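Local coordinates for periplasmic sugar-binding domain protein (Pseudomonas fluorescens Pf-5, PDB 3H75), which probably binds a sugar in the bacterial periplasm, as a two-domain member of the solute-binding protein 2 family, at residues L149-L154 with Q207-A212; F263-W268 with L292-A297. All blocks are in the same frame, centred on the assembly; numbering follows the deposited sequence.

Contact 1. Residues L149-L154 with Q207-A212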
ATOM      1  N   LEU A 149     -17.650  10.954  -5.082  1.00  8.35           N
ATOM      2  CA  LEU A 149     -16.953  10.520  -6.285  1.00  6.36           C
ATOM      3  C   LEU A 149     -15.853   9.610  -5.759  1.00  6.54           C
ATOM      4  O   LEU A 149     -15.283   9.878  -4.698  1.00  7.17           O
ATOM      5  CB  LEU A 149     -16.315  11.696  -7.037  1.00  8.70           C
ATOM      6  CG  LEU A 149     -17.274  12.659  -7.741  1.00  8.90           C
ATOM      7  CD1 LEU A 149     -16.481  13.803  -8.375  1.00 10.80           C
ATOM      8  CD2 LEU A 149     -18.067  11.914  -8.813  1.00 10.77           C
ATOM      9  N   ALA A 150     -15.565   8.532  -6.475  1.00  6.22           N
ATOM     10  CA  ALA A 150     -14.509   7.621  -6.050  1.00  7.26           C
ATOM     11  C   ALA A 150     -13.517   7.359  -7.173  1.00  8.45           C
ATOM     12  O   ALA A 150     -13.901   7.124  -8.317  1.00  8.83           O
ATOM     13  CB  ALA A 150     -15.104   6.306  -5.564  1.00  8.89           C
ATOM     14  N   PHE A 151     -12.236   7.419  -6.832  1.00  8.08           N
ATOM     15  CA  PHE A 151     -11.167   7.173  -7.790  1.00  8.60           C
ATOM     16  C   PHE A 151     -10.410   5.952  -7.305  1.00  9.65           C
ATOM     17  O   PHE A 151      -9.762   5.992  -6.257  1.00 10.05           O
ATOM     18  CB  PHE A 151     -10.227   8.379  -7.849  1.00 10.26           C
ATOM     19  CG  PHE A 151     -10.843   9.587  -8.483  1.00 10.65           C
ATOM     20  CD1 PHE A 151     -10.690   9.826  -9.844  1.00 13.69           C
ATOM     21  CD2 PHE A 151     -11.620  10.463  -7.731  1.00 11.73           C
ATOM     22  CE1 PHE A 151     -11.303  10.913 -10.450  1.00 12.02           C
ATOM     23  CE2 PHE A 151     -12.241  11.558  -8.331  1.00 11.81           C
ATOM     24  CZ  PHE A 151     -12.081  11.781  -9.695  1.00 12.61           C
ATOM     25  N   SER A 152     -10.496   4.859  -8.054  1.00  8.82           N
ATOM     26  CA  SER A 152      -9.802   3.643  -7.656  1.00  9.27           C
ATOM     27  C   SER A 152      -8.530   3.498  -8.483  1.00  9.78           C
ATOM     28  O   SER A 152      -8.283   4.301  -9.375  1.00 10.34           O
ATOM     29  CB  SER A 152     -10.710   2.428  -7.849  1.00 11.94           C
ATOM     30  OG  SER A 152     -10.146   1.285  -7.233  1.00 14.98           O
ATOM     31  N   GLY A 153      -7.724   2.484  -8.180  1.00 10.50           N
ATOM     32  CA  GLY A 153      -6.479   2.286  -8.904  1.00 11.16           C
ATOM     33  C   GLY A 153      -6.632   1.426 -10.139  1.00 13.75           C
ATOM     34  O   GLY A 153      -7.558   1.618 -10.925  1.00 15.72           O
ATOM     35  N   LEU A 154      -5.705   0.491 -10.327  1.00 12.06           N
ATOM     36  CA  LEU A 154      -5.773  -0.423 -11.457  1.00 13.56           C
ATOM     37  C   LEU A 154      -6.844  -1.440 -11.074  1.00 14.19           C
ATOM     38  O   LEU A 154      -6.696  -2.162 -10.092  1.00 14.49           O
ATOM     39  CB  LEU A 154      -4.420  -1.112 -11.669  1.00 13.87           C
ATOM     40  CG  LEU A 154      -3.294  -0.254 -12.259  1.00 15.37           C
ATOM     41  CD1 LEU A 154      -1.958  -0.963 -12.073  1.00 14.86           C
ATOM     42  CD2 LEU A 154      -3.557   0.009 -13.737  1.00 16.57           C
ATOM     43  N   GLN A 207     -19.538  16.344  -2.381  1.00  9.06           N
ATOM     44  CA  GLN A 207     -18.937  16.912  -1.179  1.00  8.38           C
ATOM     45  C   GLN A 207     -17.790  16.036  -0.702  1.00  7.69           C
ATOM     46  O   GLN A 207     -16.967  16.474   0.095  1.00  7.08           O
ATOM     47  CB  GLN A 207     -19.954  17.026  -0.046  1.00 11.57           C
ATOM     48  CG  GLN A 207     -21.120  17.940  -0.338  1.00 14.18           C
ATOM     49  CD  GLN A 207     -22.026  18.085   0.861  1.00 16.46           C
ATOM     50  OE1 GLN A 207     -21.741  18.852   1.784  1.00 19.37           O
ATOM     51  NE2 GLN A 207     -23.115  17.331   0.866  1.00 14.49           N
ATOM     52  N   LEU A 208     -17.753  14.792  -1.176  1.00  7.36           N
ATOM     53  CA  LEU A 208     -16.704  13.862  -0.765  1.00  7.55           C
ATOM     54  C   LEU A 208     -16.015  13.200  -1.948  1.00  6.62           C
ATOM     55  O   LEU A 208     -16.668  12.825  -2.920  1.00  7.37           O
ATOM     56  CB  LEU A 208     -17.281  12.756   0.120  1.00  7.94           C
ATOM     57  CG  LEU A 208     -17.999  13.140   1.412  1.00  7.89           C
ATOM     58  CD1 LEU A 208     -18.566  11.864   2.045  1.00  8.05           C
ATOM     59  CD2 LEU A 208     -17.042  13.857   2.359  1.00  8.87           C
ATOM     60  N   VAL A 209     -14.695  13.065  -1.865  1.00  6.94           N
ATOM     61  CA  VAL A 209     -13.925  12.397  -2.909  1.00  6.38           C
ATOM     62  C   VAL A 209     -13.011  11.368  -2.248  1.00  5.90           C
ATOM     63  O   VAL A 209     -12.063  11.716  -1.538  1.00  7.12           O
ATOM     64  CB  VAL A 209     -13.064  13.389  -3.726  1.00  7.72           C
ATOM     65  CG1 VAL A 209     -12.276  12.639  -4.797  1.00  8.80           C
ATOM     66  CG2 VAL A 209     -13.961  14.439  -4.373  1.00  9.95           C
ATOM     67  N   TRP A 210     -13.331  10.101  -2.467  1.00  6.59           N
ATOM     68  CA  TRP A 210     -12.571   8.969  -1.935  1.00  6.00           C
ATOM     69  C   TRP A 210     -11.582   8.565  -3.027  1.00  7.66           C
ATOM     70  O   TRP A 210     -11.978   8.384  -4.177  1.00  7.61           O
ATOM     71  CB  TRP A 210     -13.545   7.813  -1.672  1.00  5.43           C
ATOM     72  CG  TRP A 210     -12.981   6.520  -1.132  1.00  6.91           C
ATOM     73  CD1 TRP A 210     -13.017   6.093   0.165  1.00  7.20           C
ATOM     74  CD2 TRP A 210     -12.430   5.433  -1.896  1.00  7.91           C
ATOM     75  NE1 TRP A 210     -12.537   4.806   0.257  1.00  5.89           N
ATOM     76  CE2 TRP A 210     -12.171   4.377  -0.993  1.00  6.21           C
ATOM     77  CE3 TRP A 210     -12.138   5.248  -3.254  1.00  6.88           C
ATOM     78  CZ2 TRP A 210     -11.633   3.150  -1.405  1.00  6.86           C
ATOM     79  CZ3 TRP A 210     -11.602   4.022  -3.668  1.00  8.56           C
ATOM     80  CH2 TRP A 210     -11.358   2.992  -2.743  1.00  6.31           C
ATOM     81  N   SER A 211     -10.302   8.452  -2.676  1.00  6.61           N
ATOM     82  CA  SER A 211      -9.276   8.034  -3.640  1.00  8.13           C
ATOM     83  C   SER A 211      -8.468   6.874  -3.080  1.00  7.68           C
ATOM     84  O   SER A 211      -8.067   6.893  -1.912  1.00  7.05           O
ATOM     85  CB  SER A 211      -8.326   9.187  -3.971  1.00  9.95           C
ATOM     86  OG  SER A 211      -8.982  10.180  -4.736  1.00 13.95           O
ATOM     87  N   ALA A 212      -8.228   5.864  -3.914  1.00  6.42           N
ATOM     88  CA  ALA A 212      -7.475   4.690  -3.481  1.00  6.99           C
ATOM     89  C   ALA A 212      -5.992   4.969  -3.258  1.00  8.27           C
ATOM     90  O   ALA A 212      -5.275   4.124  -2.743  1.00  7.09           O
ATOM     91  CB  ALA A 212      -7.665   3.544  -4.468  1.00  7.00           C
TER
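Leu149-Ser152 and Gln207-Ser211 run as parallel neighbours in a sheet, their axes 4.7 Å apart at closest and inclined by 13°, with Ala150 level with Trp210. Four backbone bonds hold this register: Leu149 N to Leu208 O, Trp210 N to Leu149 O (3.0 Å), Phe151 N to Trp210 O (2.8 Å) and Ala212 N to Phe151 O. On one face of the sheet lie Leu149, Phe151, Val209 and Ser211. Val209 turns CG1 anti to its backbone N (chi1 180°), which carries this methyl to the edge of the Phe151 ring, near the ring plane and 3.7 Å from Phe151 CE2. Ser211, small enough to sit beside an aromatic ring, brings OG to 3.8 Å from Phe151 CB. The other face pairs Ala150 with Trp210, whose CE3 lies 3.9 Å from Ala150 CB; a methyl suits a position beside so wide a ring. Ala212 CB packs 3.8 Å from Ser152 CA. Helix 189-202 covers Leu149 and Phe151, whereas Trp210 faces helix 122-137, where its NE1 donates a hydrogen bond to Gly126 O. The N-H and C=O groups facing across this pair are thus bonded to each other, and mostly apolar side chains line both faces, as expected of inner parallel strands in the Rossmann-like domains of periplasmic binding proteins, although Ser152 OG is buried without a polar partner in the model.

Contact 2. Residues F263-W268 with L292-A297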
ATOM      1  N   PHE A 263       3.818   1.050   3.315  1.00  8.88           N
ATOM      2  CA  PHE A 263       5.090   1.145   2.607  1.00  7.28           C
ATOM      3  C   PHE A 263       6.179   0.432   3.400  1.00  8.31           C
ATOM      4  O   PHE A 263       7.268   0.192   2.888  1.00  8.25           O
ATOM      5  CB  PHE A 263       5.487   2.610   2.367  1.00  7.84           C
ATOM      6  CG  PHE A 263       6.029   3.315   3.586  1.00  9.28           C
ATOM      7  CD1 PHE A 263       7.399   3.325   3.859  1.00  9.70           C
ATOM      8  CD2 PHE A 263       5.170   3.976   4.454  1.00  8.98           C
ATOM      9  CE1 PHE A 263       7.900   3.985   4.984  1.00 11.20           C
ATOM     10  CE2 PHE A 263       5.660   4.634   5.577  1.00  9.71           C
ATOM     11  CZ  PHE A 263       7.025   4.640   5.841  1.00 10.53           C
ATOM     12  N   THR A 264       5.876   0.086   4.647  1.00  7.59           N
ATOM     13  CA  THR A 264       6.844  -0.598   5.503  1.00  7.41           C
ATOM     14  C   THR A 264       6.808  -2.117   5.352  1.00  8.54           C
ATOM     15  O   THR A 264       7.701  -2.804   5.841  1.00  7.42           O
ATOM     16  CB  THR A 264       6.586  -0.304   6.997  1.00  6.69           C
ATOM     17  OG1 THR A 264       5.274  -0.762   7.347  1.00  7.26           O
ATOM     18  CG2 THR A 264       6.708   1.182   7.289  1.00  8.04           C
ATOM     19  N   LEU A 265       5.793  -2.646   4.676  1.00  8.24           N
ATOM     20  CA  LEU A 265       5.656  -4.097   4.560  1.00  8.01           C
ATOM     21  C   LEU A 265       6.886  -4.843   4.059  1.00  7.85           C
ATOM     22  O   LEU A 265       7.220  -5.903   4.590  1.00  7.43           O
ATOM     23  CB  LEU A 265       4.442  -4.450   3.695  1.00  7.49           C
ATOM     24  CG  LEU A 265       3.894  -5.863   3.940  1.00  9.16           C
ATOM     25  CD1 LEU A 265       2.410  -5.898   3.615  1.00 10.31           C
ATOM     26  CD2 LEU A 265       4.661  -6.865   3.106  1.00  9.02           C
ATOM     27  N   GLY A 266       7.552  -4.299   3.048  1.00  7.37           N
ATOM     28  CA  GLY A 266       8.738  -4.950   2.516  1.00  9.53           C
ATOM     29  C   GLY A 266       9.824  -5.141   3.561  1.00 10.26           C
ATOM     30  O   GLY A 266      10.503  -6.173   3.583  1.00  9.39           O
ATOM     31  N   GLY A 267       9.997  -4.146   4.426  1.00  9.99           N
ATOM     32  CA  GLY A 267      11.011  -4.234   5.466  1.00  9.76           C
ATOM     33  C   GLY A 267      10.697  -5.339   6.455  1.00 11.72           C
ATOM     34  O   GLY A 267      11.578  -6.110   6.853  1.00 10.55           O
ATOM     35  N   TRP A 268       9.436  -5.420   6.863  1.00  9.15           N
ATOM     36  CA  TRP A 268       9.013  -6.450   7.805  1.00  9.70           C
ATOM     37  C   TRP A 268       9.192  -7.813   7.148  1.00 10.78           C
ATOM     38  O   TRP A 268       9.553  -8.787   7.803  1.00 12.11           O
ATOM     39  CB  TRP A 268       7.543  -6.265   8.180  1.00 11.09           C
ATOM     40  CG  TRP A 268       7.166  -4.887   8.636  1.00  9.47           C
ATOM     41  CD1 TRP A 268       5.961  -4.275   8.442  1.00 10.23           C
ATOM     42  CD2 TRP A 268       7.970  -3.958   9.383  1.00 10.40           C
ATOM     43  NE1 TRP A 268       5.960  -3.028   9.019  1.00 10.04           N
ATOM     44  CE2 TRP A 268       7.179  -2.806   9.602  1.00  9.95           C
ATOM     45  CE3 TRP A 268       9.279  -3.985   9.887  1.00 11.21           C
ATOM     46  CZ2 TRP A 268       7.654  -1.689  10.301  1.00 11.21           C
ATOM     47  CZ3 TRP A 268       9.750  -2.874  10.584  1.00 10.23           C
ATOM     48  CH2 TRP A 268       8.937  -1.742  10.782  1.00 11.39           C
ATOM     49  N   LEU A 292      -1.040  -8.565   8.718  1.00 15.90           N
ATOM     50  CA  LEU A 292      -0.730  -7.397   9.529  1.00 15.02           C
ATOM     51  C   LEU A 292      -1.711  -6.245   9.367  1.00 15.94           C
ATOM     52  O   LEU A 292      -2.367  -6.108   8.339  1.00 15.60           O
ATOM     53  CB  LEU A 292       0.671  -6.881   9.182  1.00 13.70           C
ATOM     54  CG  LEU A 292       1.829  -7.882   9.088  1.00 13.43           C
ATOM     55  CD1 LEU A 292       3.097  -7.153   8.676  1.00 11.32           C
ATOM     56  CD2 LEU A 292       2.031  -8.569  10.428  1.00 13.74           C
ATOM     57  N   SER A 293      -1.806  -5.431  10.412  1.00 16.35           N
ATOM     58  CA  SER A 293      -2.643  -4.240  10.395  1.00 16.47           C
ATOM     59  C   SER A 293      -1.608  -3.129  10.396  1.00 16.47           C
ATOM     60  O   SER A 293      -1.021  -2.821  11.432  1.00 18.73           O
ATOM     61  CB  SER A 293      -3.512  -4.157  11.656  1.00 19.28           C
ATOM     62  OG  SER A 293      -4.535  -5.138  11.632  1.00 22.55           O
ATOM     63  N   LEU A 294      -1.362  -2.548   9.226  1.00 13.65           N
ATOM     64  CA  LEU A 294      -0.359  -1.500   9.104  1.00 12.24           C
ATOM     65  C   LEU A 294      -0.925  -0.104   8.879  1.00 12.47           C
ATOM     66  O   LEU A 294      -0.302   0.887   9.267  1.00 13.74           O
ATOM     67  CB  LEU A 294       0.606  -1.834   7.960  1.00 12.53           C
ATOM     68  CG  LEU A 294       1.393  -3.143   8.077  1.00 11.55           C
ATOM     69  CD1 LEU A 294       2.209  -3.352   6.816  1.00 12.45           C
ATOM     70  CD2 LEU A 294       2.307  -3.093   9.300  1.00 12.97           C
ATOM     71  N   PHE A 295      -2.099  -0.020   8.262  1.00 10.72           N
ATOM     72  CA  PHE A 295      -2.690   1.281   7.976  1.00 11.69           C
ATOM     73  C   PHE A 295      -3.173   2.060   9.183  1.00 12.53           C
ATOM     74  O   PHE A 295      -3.742   1.503  10.119  1.00 14.54           O
ATOM     75  CB  PHE A 295      -3.854   1.141   6.992  1.00 12.65           C
ATOM     76  CG  PHE A 295      -3.426   0.981   5.566  1.00 12.27           C
ATOM     77  CD1 PHE A 295      -2.707   1.983   4.924  1.00 12.66           C
ATOM     78  CD2 PHE A 295      -3.753  -0.167   4.857  1.00 12.78           C
ATOM     79  CE1 PHE A 295      -2.321   1.843   3.590  1.00 12.76           C
ATOM     80  CE2 PHE A 295      -3.372  -0.317   3.523  1.00 13.94           C
ATOM     81  CZ  PHE A 295      -2.654   0.692   2.890  1.00 14.23           C
ATOM     82  N   GLN A 296      -2.927   3.363   9.134  1.00 11.25           N
ATOM     83  CA  GLN A 296      -3.348   4.292  10.173  1.00 13.53           C
ATOM     84  C   GLN A 296      -3.742   5.588   9.486  1.00 11.18           C
ATOM     85  O   GLN A 296      -3.087   6.015   8.536  1.00 10.03           O
ATOM     86  CB  GLN A 296      -2.209   4.603  11.145  1.00 14.79           C
ATOM     87  CG  GLN A 296      -1.872   3.515  12.138  1.00 20.25           C
ATOM     88  CD  GLN A 296      -0.806   3.962  13.122  1.00 24.35           C
ATOM     89  OE1 GLN A 296      -0.918   5.032  13.727  1.00 27.10           O
ATOM     90  NE2 GLN A 296       0.229   3.146  13.293  1.00 28.08           N
ATOM     91  N   ALA A 297      -4.818   6.202   9.962  1.00 11.19           N
ATOM     92  CA  ALA A 297      -5.254   7.485   9.425  1.00 11.20           C
ATOM     93  C   ALA A 297      -4.348   8.484  10.142  1.00 12.22           C
ATOM     94  O   ALA A 297      -4.575   8.816  11.307  1.00 12.32           O
ATOM     95  CB  ALA A 297      -6.710   7.734   9.774  1.00 12.03           C
TER
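Leu294 points into the N-terminal part of helix 265-277, and its two methyls divide the work. Leu294 CD2 meets the pyrrole part of the indole obliquely, 3.7 Å from Trp268 NE1, the two side chains running antiparallel alongside one another. Leu294 CD1 lies 4.0 Å from Leu265 CB, where the two leucines are nearly perpendicular, and is equally close to Thr264 OG1. A branched leucine suits this place because it can touch both the indole of Trp268 and the aliphatic side chain of Leu265, three residues earlier. With CG anti to its carbonyl carbon (chi1 -51°), Trp268 lays its ring back along its own helix, and Thr264 O stands 3.4 Å above one face of the Trp268 ring, offset toward the rim. Leu292 adds a second apolar neighbour, Leu292 CD1 to Trp268 CD1 at 4.1 Å, again obliquely. Cohesion between the segments is apolar; the Thr264 hydroxyl bonds to Gly261 O, three residues earlier in the chain. Asp121 OD1 accepts bonds from the backbone N of both Leu294 and Phe295, which would steady the loop carrying Leu294. That loop links strand 289-291 of one sheet to strand 296-297 of the other, an interdomain crossing of this two-domain fold. Around it, Phe335 stacks on Trp268, Phe25 of helix 17-33 meets Trp268 edge-to-face, Met118 of strand 115-119 touches Leu265, Trp268 and Leu292, and Leu340 of helix 338-341 packs against Thr264 and Trp268.

How the contacts relate
Both contacts are buried, but they lie in different parts of the fold and share no strand or helix. Contact 1 joins two inner strands of the mixed sheet, whereas contact 2 sets the N-terminal part of a helix against the connection between strand 289-291, at the edge of the parallel sheet, and strand 296-297, at the edge of the mixed one. Both therefore reach the mixed sheet, with centres about 21 Å apart and no direct touch. Regular backbone bonding defines contact 1, with apolar side chains adding to it; contact 2 depends on side chains throughout. The first belongs to the core of one domain, and the second lies where the chain passes between the two sheets.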